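Local coordinates for sister chromatid cohesion protein (Chaetomium thermophilum, PDB 5T8V) that probably acts as a cohesin loader on chromatin, this chain being the C-terminal, HEAT-repeat part of the longer Scc2 protein, at residues Y147-I152 with D215-V220; Q154-C159 with T221-F226; E209-V214 with F265-S270; D259-I264 with Q273-E278. All blocks are in the same frame, centred on the assembly; numbering follows the deposited sequence.

Interaction 1. Residues Y147-I152 with D215-V220; sequences YSENAI and DTSETV
Ile-152 overlaps Val-220 at the point where two helices of the HEAT-repeat solenoid, 149-172 and 218-232, begin side by side and run in the same general direction. The CG2 branch of Ile-152 lies 3.9 Å from Val-220 CG1, methyl against methyl, with Val-220 lying crosswise to Ile-152. Branching at CB suits both positions: Val-220 turns CG1 to Ile-152 and CG2 to the carboxylate of Glu-149, while Ile-152 also rests on Met-134, Met-137 and Leu-210. One turn nearer the helix start, Glu-149 covers the solvent side. Its chain bends at chi2 (-72°), which folds the carboxylate over toward the second helix until OE2 comes 3.7 Å from Val-220 CG2; Glu-149 and Val-220 run alongside with their ends pointing opposite ways. Ser-217, at the N-cap position of helix 218-232, faces the same carboxylate, but its OG remains 4.0 Å from Glu-149 OE2, too long for a bond. The two helix starts differ: Ser-217 holds its N-cap position without making a capping bond, whereas the short polar side chain of Ser-148 caps helix 149-172, its OG accepting from Ala-151 N at 3.1 Å with an N-H...O angle of 145°.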
loop_
_atom_site.group_PDB
_atom_site.type_symbol
_atom_site.label_atom_id
_atom_site.label_comp_id
_atom_site.label_asym_id
_atom_site.label_seq_id
_atom_site.Cartn_x
_atom_site.Cartn_y
_atom_site.Cartn_z
ATOM N N TYR A 147 -18.756 -42.973 52.865
ATOM C CA TYR A 147 -18.379 -41.626 52.462
ATOM C C TYR A 147 -17.772 -40.910 53.659
ATOM O O TYR A 147 -18.345 -40.931 54.753
ATOM C CB TYR A 147 -19.588 -40.848 51.937
ATOM C CG TYR A 147 -20.254 -41.487 50.738
ATOM C CD1 TYR A 147 -21.172 -42.518 50.896
ATOM C CD2 TYR A 147 -19.968 -41.056 49.450
ATOM C CE1 TYR A 147 -21.784 -43.103 49.804
ATOM C CE2 TYR A 147 -20.574 -41.634 48.352
ATOM C CZ TYR A 147 -21.481 -42.657 48.534
ATOM O OH TYR A 147 -22.085 -43.232 47.440
ATOM N N SER A 148 -16.615 -40.286 53.452
ATOM C CA SER A 148 -15.954 -39.518 54.502
ATOM C C SER A 148 -15.287 -38.305 53.877
ATOM O O SER A 148 -14.465 -38.447 52.966
ATOM C CB SER A 148 -14.921 -40.367 55.250
ATOM O OG SER A 148 -13.734 -40.510 54.491
ATOM N N GLU A 149 -15.640 -37.116 54.369
ATOM C CA GLU A 149 -14.974 -35.900 53.917
ATOM C C GLU A 149 -13.478 -35.959 54.197
ATOM O O GLU A 149 -12.672 -35.436 53.414
ATOM C CB GLU A 149 -15.603 -34.684 54.603
ATOM C CG GLU A 149 -15.779 -33.467 53.706
ATOM C CD GLU A 149 -14.470 -32.774 53.379
ATOM O OE1 GLU A 149 -13.503 -32.931 54.152
ATOM O OE2 GLU A 149 -14.410 -32.071 52.348
ATOM N N ASN A 150 -13.088 -36.610 55.295
ATOM C CA ASN A 150 -11.682 -36.651 55.678
ATOM C C ASN A 150 -10.852 -37.432 54.667
ATOM O O ASN A 150 -9.697 -37.082 54.408
ATOM C CB ASN A 150 -11.537 -37.259 57.071
ATOM C CG ASN A 150 -10.107 -37.236 57.567
ATOM O OD1 ASN A 150 -9.561 -36.175 57.869
ATOM N ND2 ASN A 150 -9.494 -38.409 57.660
ATOM N N ALA A 151 -11.413 -38.498 54.092
ATOM C CA ALA A 151 -10.682 -39.245 53.073
ATOM C C ALA A 151 -10.391 -38.360 51.868
ATOM O O ALA A 151 -9.268 -38.345 51.346
ATOM C CB ALA A 151 -11.471 -40.486 52.656
ATOM N N ILE A 152 -11.395 -37.608 51.413
ATOM C CA ILE A 152 -11.170 -36.636 50.349
ATOM C C ILE A 152 -10.068 -35.668 50.751
ATOM O O ILE A 152 -9.180 -35.350 49.953
ATOM C CB ILE A 152 -12.478 -35.895 50.009
ATOM C CG1 ILE A 152 -13.526 -36.885 49.493
ATOM C CG2 ILE A 152 -12.221 -34.810 48.965
ATOM C CD1 ILE A 152 -14.900 -36.294 49.306
ATOM N N ASP A 215 -21.086 -34.886 45.542
ATOM C CA ASP A 215 -21.032 -33.451 45.778
ATOM C C ASP A 215 -19.910 -33.134 46.757
ATOM O O ASP A 215 -19.760 -33.800 47.786
ATOM C CB ASP A 215 -22.372 -32.946 46.312
ATOM C CG ASP A 215 -23.448 -32.909 45.244
ATOM O OD1 ASP A 215 -23.430 -33.777 44.345
ATOM O OD2 ASP A 215 -24.310 -32.007 45.297
ATOM N N THR A 216 -19.118 -32.118 46.432
ATOM C CA THR A 216 -17.925 -31.784 47.189
ATOM C C THR A 216 -17.897 -30.287 47.467
ATOM O O THR A 216 -18.526 -29.489 46.765
ATOM C CB THR A 216 -16.655 -32.208 46.432
ATOM O OG1 THR A 216 -15.492 -31.826 47.175
ATOM C CG2 THR A 216 -16.607 -31.561 45.053
ATOM N N SER A 217 -17.148 -29.914 48.503
ATOM C CA SER A 217 -17.061 -28.516 48.898
ATOM C C SER A 217 -16.387 -27.688 47.812
ATOM O O SER A 217 -15.612 -28.196 46.999
ATOM C CB SER A 217 -16.283 -28.387 50.206
ATOM O OG SER A 217 -16.868 -29.176 51.225
ATOM N N GLU A 218 -16.693 -26.389 47.806
ATOM C CA GLU A 218 -16.047 -25.472 46.875
ATOM C C GLU A 218 -14.575 -25.261 47.208
ATOM O O GLU A 218 -13.798 -24.885 46.322
ATOM C CB GLU A 218 -16.785 -24.130 46.868
ATOM C CG GLU A 218 -16.113 -23.044 46.041
ATOM C CD GLU A 218 -16.979 -21.806 45.887
ATOM O OE1 GLU A 218 -17.891 -21.814 45.031
ATOM O OE2 GLU A 218 -16.752 -20.826 46.629
ATOM N N THR A 219 -14.173 -25.495 48.460
ATOM C CA THR A 219 -12.762 -25.388 48.814
ATOM C C THR A 219 -11.966 -26.558 48.248
ATOM O O THR A 219 -10.817 -26.388 47.822
ATOM C CB THR A 219 -12.608 -25.312 50.335
ATOM O OG1 THR A 219 -13.299 -26.409 50.946
ATOM C CG2 THR A 219 -13.174 -24.003 50.866
ATOM N N VAL A 220 -12.567 -27.750 48.226
ATOM C CA VAL A 220 -11.914 -28.909 47.622
ATOM C C VAL A 220 -11.688 -28.670 46.135
ATOM O O VAL A 220 -10.575 -28.839 45.622
ATOM C CB VAL A 220 -12.749 -30.179 47.868
ATOM C CG1 VAL A 220 -12.191 -31.365 47.079
ATOM C CG2 VAL A 220 -12.789 -30.506 49.354
#

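Interaction 2. Residues Q154-C159 with T221-F226; sequences QALSLC and TNALEF
Leu-156 points its forked end at the flank of helix 218-232, where it meets the neighbours Ala-223 and Leu-224; two similarly directed helices are packed side by side here in a HEAT-repeat solenoid. With CG anti to the backbone N (chi1 174°), the fork reaches out from helix 149-172 and both of its methyls approach the single methyl of Ala-223. CD2 of Leu-156 is 3.6 Å from Ala-223 CB, and CD1 is nearly as close. Alanine fits here because its small side chain lets a leucine come down almost onto the helix surface; Leu-156 and Leu-224 accordingly have their CA atoms only 7.4 Å apart. Leu-224 stands differently. Its CA-CB bond runs across the contact rather than into it, but the chain turns so that CD2 comes within 3.8 Å of Leu-156 CD1, the two leucines passing at a slant. Its remaining surface serves other helices, packing against Ile-211 of helix 190-213 and against Met-260 and Ile-264 of helix 247-267; the branched end of leucine lets it touch several helices at once. The contact is buried and wholly apolar, and Leu-156 CD1 also comes 4.1 Å from Leu-224 CG.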
loop_
_atom_site.group_PDB
_atom_site.type_symbol
_atom_site.label_atom_id
_atom_site.label_comp_id
_atom_site.label_asym_id
_atom_site.label_seq_id
_atom_site.Cartn_x
_atom_site.Cartn_y
_atom_site.Cartn_z
ATOM N N GLN A 154 -7.535 -36.114 52.778
ATOM C CA GLN A 154 -6.244 -36.789 52.699
ATOM C C GLN A 154 -5.786 -36.926 51.252
ATOM O O GLN A 154 -4.637 -36.612 50.918
ATOM C CB GLN A 154 -6.334 -38.163 53.365
ATOM C CG GLN A 154 -6.609 -38.113 54.859
ATOM C CD GLN A 154 -6.964 -39.473 55.435
ATOM O OE1 GLN A 154 -7.532 -40.325 54.748
ATOM N NE2 GLN A 154 -6.630 -39.683 56.703
ATOM N N ALA A 155 -6.674 -37.403 50.376
ATOM C CA ALA A 155 -6.322 -37.541 48.966
ATOM C C ALA A 155 -5.864 -36.209 48.386
ATOM O O ALA A 155 -4.839 -36.134 47.696
ATOM C CB ALA A 155 -7.517 -38.090 48.186
ATOM N N LEU A 156 -6.613 -35.141 48.662
ATOM C CA LEU A 156 -6.250 -33.821 48.160
ATOM C C LEU A 156 -4.877 -33.396 48.666
ATOM O O LEU A 156 -4.062 -32.857 47.904
ATOM C CB LEU A 156 -7.317 -32.808 48.572
ATOM C CG LEU A 156 -7.046 -31.339 48.257
ATOM C CD1 LEU A 156 -6.790 -31.131 46.770
ATOM C CD2 LEU A 156 -8.221 -30.499 48.733
ATOM N N SER A 157 -4.602 -33.629 49.952
ATOM C CA SER A 157 -3.277 -33.334 50.482
ATOM C C SER A 157 -2.207 -34.087 49.707
ATOM O O SER A 157 -1.222 -33.496 49.253
ATOM C CB SER A 157 -3.213 -33.688 51.968
ATOM O OG SER A 157 -4.105 -32.881 52.714
ATOM N N LEU A 158 -2.390 -35.397 49.530
ATOM C CA LEU A 158 -1.395 -36.182 48.808
ATOM C C LEU A 158 -1.178 -35.642 47.401
ATOM O O LEU A 158 -0.047 -35.625 46.907
ATOM C CB LEU A 158 -1.811 -37.652 48.754
ATOM C CG LEU A 158 -1.257 -38.548 49.864
ATOM C CD1 LEU A 158 -1.852 -39.940 49.751
ATOM C CD2 LEU A 158 0.266 -38.616 49.817
ATOM N N CYS A 159 -2.246 -35.203 46.734
ATOM C CA CYS A 159 -2.085 -34.628 45.403
ATOM C C CYS A 159 -1.245 -33.356 45.458
ATOM O O CYS A 159 -0.297 -33.190 44.678
ATOM C CB CYS A 159 -3.454 -34.352 44.782
ATOM S SG CYS A 159 -4.355 -35.842 44.299
ATOM N N THR A 221 -12.743 -28.276 45.417
ATOM C CA THR A 221 -12.616 -28.057 43.980
ATOM C C THR A 221 -11.722 -26.864 43.673
ATOM O O THR A 221 -11.043 -26.854 42.640
ATOM C CB THR A 221 -13.990 -27.856 43.345
ATOM O OG1 THR A 221 -14.624 -26.707 43.919
ATOM C CG2 THR A 221 -14.863 -29.080 43.566
ATOM N N ASN A 222 -11.707 -25.850 44.541
ATOM C CA ASN A 222 -10.776 -24.743 44.354
ATOM C C ASN A 222 -9.335 -25.221 44.485
ATOM O O ASN A 222 -8.473 -24.856 43.674
ATOM C CB ASN A 222 -11.071 -23.631 45.361
ATOM C CG ASN A 222 -12.254 -22.767 44.954
ATOM O OD1 ASN A 222 -12.946 -23.055 43.974
ATOM N ND2 ASN A 222 -12.492 -21.703 45.709
ATOM N N ALA A 223 -9.058 -26.050 45.494
ATOM C CA ALA A 223 -7.712 -26.588 45.656
ATOM C C ALA A 223 -7.320 -27.454 44.465
ATOM O O ALA A 223 -6.179 -27.395 43.992
ATOM C CB ALA A 223 -7.626 -27.388 46.953
ATOM N N LEU A 224 -8.255 -28.268 43.966
ATOM C CA LEU A 224 -7.965 -29.089 42.795
ATOM C C LEU A 224 -7.704 -28.223 41.569
ATOM O O LEU A 224 -6.847 -28.550 40.744
ATOM C CB LEU A 224 -9.120 -30.056 42.530
ATOM C CG LEU A 224 -9.248 -31.240 43.491
ATOM C CD1 LEU A 224 -10.574 -31.957 43.282
ATOM C CD2 LEU A 224 -8.088 -32.207 43.315
ATOM N N GLU A 225 -8.438 -27.117 41.428
ATOM C CA GLU A 225 -8.218 -26.233 40.288
ATOM C C GLU A 225 -6.872 -25.528 40.390
ATOM O O GLU A 225 -6.232 -25.265 39.367
ATOM C CB GLU A 225 -9.354 -25.213 40.192
ATOM C CG GLU A 225 -9.677 -24.746 38.772
ATOM C CD GLU A 225 -8.666 -23.757 38.222
ATOM O OE1 GLU A 225 -8.451 -23.750 36.992
ATOM O OE2 GLU A 225 -8.091 -22.981 39.015
ATOM N N PHE A 226 -6.426 -25.221 41.608
ATOM C CA PHE A 226 -5.111 -24.613 41.783
ATOM C C PHE A 226 -4.000 -25.614 41.489
ATOM O O PHE A 226 -3.019 -25.285 40.808
ATOM C CB PHE A 226 -4.986 -24.061 43.203
ATOM C CG PHE A 226 -3.726 -23.283 43.446
ATOM C CD1 PHE A 226 -3.574 -22.006 42.932
ATOM C CD2 PHE A 226 -2.696 -23.823 44.199
ATOM C CE1 PHE A 226 -2.416 -21.286 43.158
ATOM C CE2 PHE A 226 -1.537 -23.107 44.429
ATOM C CZ PHE A 226 -1.397 -21.838 43.907
#

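Interaction 3. Residues E209-V214 with F265-S270; sequences ELIAKV and FLLNPS
Leu-267 and the Ile-211/Ala-212 pair make the apolar part of this contact, which joins helices 190-213 and 247-267, two similarly directed helices of the HEAT-repeat solenoid. Both methyls of Leu-267 settle on the backbone at Ile-211 O and Ala-212 CA: CD1 lies 4.0 Å from Ala-212 CA, and CD2 is at a similar distance. Ala-212 suits this spot because its single methyl, 4.2 Å from Leu-267 CD1, leaves the main chain accessible to a branched partner. Ile-211 contributes mainly its carbonyl oxygen, 4.0 Å from Leu-267 CD1, its CG1 being 4.5 Å from that same CD1; its side chain is otherwise occupied with Gln-263, Ile-264 and Thr-216. Leu-267 and Ala-212 are exposed while Ile-211 is buried, so the contact is partly buried. The polar interactions do not cross between the segments. Leu-210 O accepts from both Lys-213 N and Val-214 N. Beyond the two segments, Arg-272 bonds with its guanidinium to Phe-265 O and Leu-266 O. Lys-213 and Glu-209, one turn apart, form a salt bridge within their segment: NZ of Lys-213 sits 3.1 Å from Glu-209 OE2, on its anti side and 34° out of the carboxylate plane.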
loop_
_atom_site.group_PDB
_atom_site.type_symbol
_atom_site.label_atom_id
_atom_site.label_comp_id
_atom_site.label_asym_id
_atom_site.label_seq_id
_atom_site.Cartn_x
_atom_site.Cartn_y
_atom_site.Cartn_z
ATOM N N GLU A 209 -12.672 -37.931 38.434
ATOM C CA GLU A 209 -13.885 -38.743 38.437
ATOM C C GLU A 209 -14.722 -38.477 39.682
ATOM O O GLU A 209 -15.950 -38.364 39.599
ATOM C CB GLU A 209 -13.520 -40.224 38.341
ATOM C CG GLU A 209 -14.710 -41.167 38.358
ATOM C CD GLU A 209 -14.298 -42.621 38.257
ATOM O OE1 GLU A 209 -13.148 -42.887 37.846
ATOM O OE2 GLU A 209 -15.123 -43.497 38.597
ATOM N N LEU A 210 -14.074 -38.364 40.845
ATOM C CA LEU A 210 -14.794 -38.182 42.100
ATOM C C LEU A 210 -15.737 -36.992 42.034
ATOM O O LEU A 210 -16.939 -37.119 42.294
ATOM C CB LEU A 210 -13.807 -37.998 43.256
ATOM C CG LEU A 210 -14.444 -37.696 44.623
ATOM C CD1 LEU A 210 -14.948 -38.972 45.278
ATOM C CD2 LEU A 210 -13.474 -36.967 45.527
ATOM N N ILE A 211 -15.205 -35.813 41.704
ATOM C CA ILE A 211 -16.005 -34.599 41.815
ATOM C C ILE A 211 -17.250 -34.625 40.935
ATOM O O ILE A 211 -18.135 -33.782 41.109
ATOM C CB ILE A 211 -15.149 -33.353 41.500
ATOM C CG1 ILE A 211 -14.550 -33.445 40.094
ATOM C CG2 ILE A 211 -14.060 -33.193 42.554
ATOM C CD1 ILE A 211 -13.789 -32.201 39.673
ATOM N N ALA A 212 -17.350 -35.575 40.005
ATOM C CA ALA A 212 -18.527 -35.687 39.153
ATOM C C ALA A 212 -19.614 -36.573 39.738
ATOM O O ALA A 212 -20.766 -36.481 39.301
ATOM C CB ALA A 212 -18.140 -36.241 37.781
ATOM N N LYS A 213 -19.280 -37.427 40.707
ATOM C CA LYS A 213 -20.223 -38.406 41.222
ATOM C C LYS A 213 -20.617 -38.179 42.673
ATOM O O LYS A 213 -21.633 -38.729 43.109
ATOM C CB LYS A 213 -19.642 -39.820 41.074
ATOM C CG LYS A 213 -19.265 -40.158 39.641
ATOM C CD LYS A 213 -18.890 -41.618 39.480
ATOM C CE LYS A 213 -18.441 -41.911 38.056
ATOM N NZ LYS A 213 -18.090 -43.347 37.861
ATOM N N VAL A 214 -19.852 -37.390 43.425
ATOM C CA VAL A 214 -20.213 -37.016 44.786
ATOM C C VAL A 214 -20.090 -35.505 44.915
ATOM O O VAL A 214 -19.115 -34.909 44.444
ATOM C CB VAL A 214 -19.334 -37.729 45.839
ATOM C CG1 VAL A 214 -19.293 -39.230 45.574
ATOM C CG2 VAL A 214 -17.919 -37.157 45.867
ATOM N N PHE A 265 -14.619 -26.882 35.639
ATOM C CA PHE A 265 -15.262 -25.840 34.847
ATOM C C PHE A 265 -16.685 -26.224 34.466
ATOM O O PHE A 265 -17.563 -25.357 34.387
ATOM C CB PHE A 265 -14.424 -25.573 33.596
ATOM C CG PHE A 265 -14.973 -24.497 32.702
ATOM C CD1 PHE A 265 -15.898 -24.801 31.717
ATOM C CD2 PHE A 265 -14.545 -23.188 32.830
ATOM C CE1 PHE A 265 -16.396 -23.818 30.888
ATOM C CE2 PHE A 265 -15.041 -22.199 32.001
ATOM C CZ PHE A 265 -15.967 -22.516 31.029
ATOM N N LEU A 266 -16.933 -27.511 34.232
ATOM C CA LEU A 266 -18.236 -27.951 33.753
ATOM C C LEU A 266 -19.256 -28.047 34.883
ATOM O O LEU A 266 -20.402 -27.615 34.723
ATOM C CB LEU A 266 -18.086 -29.297 33.044
ATOM C CG LEU A 266 -19.342 -30.017 32.554
ATOM C CD1 LEU A 266 -18.995 -30.850 31.340
ATOM C CD2 LEU A 266 -19.935 -30.912 33.641
ATOM N N LEU A 267 -18.864 -28.605 36.025
ATOM C CA LEU A 267 -19.794 -28.862 37.117
ATOM C C LEU A 267 -20.078 -27.633 37.974
ATOM O O LEU A 267 -20.787 -27.754 38.977
ATOM C CB LEU A 267 -19.257 -29.991 38.003
ATOM C CG LEU A 267 -19.283 -31.385 37.375
ATOM C CD1 LEU A 267 -17.925 -32.055 37.500
ATOM C CD2 LEU A 267 -20.362 -32.242 38.015
ATOM N N ASN A 268 -19.560 -26.462 37.610
ATOM C CA ASN A 268 -19.763 -25.238 38.386
ATOM C C ASN A 268 -19.883 -24.054 37.438
ATOM O O ASN A 268 -18.910 -23.335 37.183
ATOM C CB ASN A 268 -18.622 -25.025 39.383
ATOM C CG ASN A 268 -18.559 -26.112 40.434
ATOM O OD1 ASN A 268 -19.212 -26.025 41.473
ATOM N ND2 ASN A 268 -17.774 -27.150 40.166
ATOM N N PRO A 269 -21.079 -23.818 36.891
ATOM C CA PRO A 269 -21.238 -22.674 35.976
ATOM C C PRO A 269 -20.910 -21.338 36.619
ATOM O O PRO A 269 -20.247 -20.498 35.995
ATOM C CB PRO A 269 -22.717 -22.760 35.566
ATOM C CG PRO A 269 -23.103 -24.181 35.801
ATOM C CD PRO A 269 -22.303 -24.631 36.983
ATOM N N SER A 270 -21.337 -21.136 37.867
ATOM C CA SER A 270 -21.250 -19.820 38.495
ATOM C C SER A 270 -19.848 -19.230 38.405
ATOM O O SER A 270 -19.689 -18.012 38.261
ATOM C CB SER A 270 -21.689 -19.919 39.957
ATOM O OG SER A 270 -20.940 -20.904 40.649
#

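Interaction 4. Residues D259-I264 with Q273-E278; sequences DMICQI and QGIIDE
Ile-275 reaches from helix 272-282 to Ile-261 and Ile-264 on helix 247-267, and the three isoleucines join two helices of the HEAT-repeat solenoid that are consecutive in the chain, the short segments being turned well away from antiparallel. The CA-CB bond of Ile-275 already points at the opposite helix. CB itself stands back from it and serves as the fork from which two branches leave. The short branch, CG2, is anti to the backbone N and ends 4.1 Å from Ile-261 CG2, methyl to methyl, the two side chains lying alongside and heading opposite ways. That methyl also adjoins Glu-225 of helix 218-232. The longer branch begins at CG1, which lies anti to the carbonyl carbon (chi1 -64°) and has no close partner of its own on helix 247-267; it carries CD1 on toward Ile-264. An extended chi2 of 166° then sends CD1 toward the next turn, where it comes within 4.1 Å of Ile-264 CG2, the two chains crossing at a slant. CD1 also lies against the CA of Phe-265. A beta-branched residue thus spans two positions three residues apart on the partner helix, one with each branch, and all three isoleucines are buried, where hydrocarbon is the natural filling. Ile-261 in turn touches Leu-309 of helix 305-315, and Asp-259, at the other end of its segment, forms a salt bridge to Arg-312 of that helix. The nearest backbones belong to Ile-261 and Ile-275, with 8.4 Å between their CA atoms.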
loop_
_atom_site.group_PDB
_atom_site.type_symbol
_atom_site.label_atom_id
_atom_site.label_comp_id
_atom_site.label_asym_id
_atom_site.label_seq_id
_atom_site.Cartn_x
_atom_site.Cartn_y
_atom_site.Cartn_z
ATOM N N ASP A 259 -7.953 -32.393 31.886
ATOM C CA ASP A 259 -9.214 -33.070 32.181
ATOM C C ASP A 259 -9.815 -32.557 33.483
ATOM O O ASP A 259 -11.017 -32.270 33.556
ATOM C CB ASP A 259 -8.993 -34.581 32.252
ATOM C CG ASP A 259 -8.696 -35.191 30.897
ATOM O OD1 ASP A 259 -8.592 -34.428 29.913
ATOM O OD2 ASP A 259 -8.562 -36.429 30.817
ATOM N N MET A 260 -8.990 -32.426 34.522
ATOM C CA MET A 260 -9.499 -31.985 35.818
ATOM C C MET A 260 -10.083 -30.580 35.729
ATOM O O MET A 260 -11.174 -30.314 36.250
ATOM C CB MET A 260 -8.380 -32.041 36.858
ATOM C CG MET A 260 -8.856 -31.835 38.286
ATOM S SD MET A 260 -7.537 -32.007 39.500
ATOM C CE MET A 260 -7.173 -33.754 39.376
ATOM N N ILE A 261 -9.372 -29.663 35.067
ATOM C CA ILE A 261 -9.856 -28.289 34.965
ATOM C C ILE A 261 -11.147 -28.237 34.160
ATOM O O ILE A 261 -12.056 -27.465 34.479
ATOM C CB ILE A 261 -8.778 -27.376 34.355
ATOM C CG1 ILE A 261 -7.545 -27.334 35.261
ATOM C CG2 ILE A 261 -9.337 -25.963 34.156
ATOM C CD1 ILE A 261 -6.369 -26.570 34.678
ATOM N N CYS A 262 -11.243 -29.031 33.093
ATOM C CA CYS A 262 -12.493 -29.089 32.342
ATOM C C CYS A 262 -13.633 -29.593 33.217
ATOM O O CYS A 262 -14.764 -29.097 33.129
ATOM C CB CYS A 262 -12.334 -29.979 31.112
ATOM S SG CYS A 262 -11.306 -29.249 29.833
ATOM N N GLN A 263 -13.356 -30.579 34.070
ATOM C CA GLN A 263 -14.394 -31.101 34.951
ATOM C C GLN A 263 -14.874 -30.034 35.925
ATOM O O GLN A 263 -16.076 -29.769 36.026
ATOM C CB GLN A 263 -13.873 -32.326 35.694
ATOM C CG GLN A 263 -14.194 -33.618 34.986
ATOM C CD GLN A 263 -15.596 -34.092 35.282
ATOM O OE1 GLN A 263 -15.858 -34.622 36.357
ATOM N NE2 GLN A 263 -16.507 -33.898 34.337
ATOM N N ILE A 264 -13.946 -29.408 36.652
ATOM C CA ILE A 264 -14.330 -28.338 37.572
ATOM C C ILE A 264 -15.100 -27.253 36.827
ATOM O O ILE A 264 -16.126 -26.752 37.307
ATOM C CB ILE A 264 -13.083 -27.768 38.275
ATOM C CG1 ILE A 264 -12.383 -28.865 39.082
ATOM C CG2 ILE A 264 -13.464 -26.591 39.178
ATOM C CD1 ILE A 264 -11.055 -28.440 39.690
ATOM N N GLN A 273 -16.391 -18.146 34.352
ATOM C CA GLN A 273 -15.649 -16.940 34.004
ATOM C C GLN A 273 -14.475 -16.714 34.945
ATOM O O GLN A 273 -13.433 -16.197 34.527
ATOM C CB GLN A 273 -16.577 -15.724 34.026
ATOM C CG GLN A 273 -15.903 -14.428 33.601
ATOM C CD GLN A 273 -16.822 -13.222 33.699
ATOM O OE1 GLN A 273 -17.992 -13.342 34.061
ATOM N NE2 GLN A 273 -16.289 -12.050 33.379
ATOM N N GLY A 274 -14.618 -17.092 36.213
ATOM C CA GLY A 274 -13.517 -16.975 37.145
ATOM C C GLY A 274 -12.356 -17.850 36.730
ATOM O O GLY A 274 -11.234 -17.366 36.540
ATOM N N ILE A 275 -12.626 -19.143 36.566
ATOM C CA ILE A 275 -11.605 -20.118 36.202
ATOM C C ILE A 275 -10.801 -19.576 35.028
ATOM O O ILE A 275 -9.604 -19.286 35.157
ATOM C CB ILE A 275 -12.245 -21.478 35.867
ATOM C CG1 ILE A 275 -12.926 -22.053 37.111
ATOM C CG2 ILE A 275 -11.202 -22.454 35.335
ATOM C CD1 ILE A 275 -13.861 -23.201 36.821
ATOM N N ILE A 276 -11.465 -19.419 33.883
ATOM C CA ILE A 276 -10.848 -18.853 32.690
ATOM C C ILE A 276 -10.001 -17.659 33.099
ATOM O O ILE A 276 -8.787 -17.635 32.859
ATOM C CB ILE A 276 -11.910 -18.454 31.650
ATOM C CG1 ILE A 276 -12.571 -19.708 31.070
ATOM C CG2 ILE A 276 -11.289 -17.612 30.533
ATOM C CD1 ILE A 276 -13.766 -19.432 30.186
ATOM N N ASP A 277 -10.630 -16.681 33.753
ATOM C CA ASP A 277 -9.924 -15.458 34.114
ATOM C C ASP A 277 -8.596 -15.778 34.785
ATOM O O ASP A 277 -7.532 -15.353 34.322
ATOM C CB ASP A 277 -10.800 -14.592 35.021
ATOM C CG ASP A 277 -11.771 -13.723 34.238
ATOM O OD1 ASP A 277 -12.094 -14.076 33.082
ATOM O OD2 ASP A 277 -12.211 -12.686 34.779
ATOM N N GLU A 278 -8.629 -16.564 35.863
ATOM C CA GLU A 278 -7.385 -16.814 36.579
ATOM C C GLU A 278 -6.409 -17.597 35.710
ATOM O O GLU A 278 -5.208 -17.302 35.698
ATOM C CB GLU A 278 -7.651 -17.526 37.908
ATOM C CG GLU A 278 -8.510 -18.769 37.847
ATOM C CD GLU A 278 -8.901 -19.259 39.231
ATOM O OE1 GLU A 278 -8.536 -18.591 40.223
ATOM O OE2 GLU A 278 -9.576 -20.307 39.327
#

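Followed from the N terminus, helix 149-172 opens interactions 1 and 2 in succession; both close on helix 218-232, in the same order, so their loops cross. Between them lies helix 190-213, where residues 209-214 open interaction 3 before either has closed, and interaction 3 therefore crosses both. It skips helix 218-232 in sequence and closes on residues 265-270. Interaction 4 starts after interactions 1 and 2 are complete and crosses interaction 3, closing a short loop from helix 247-267 onto helix 272-282. No contact nests inside another. Together they tie five helices into one region of the solenoid, with Tyr-147 against Val-214 joining interactions 1 and 3.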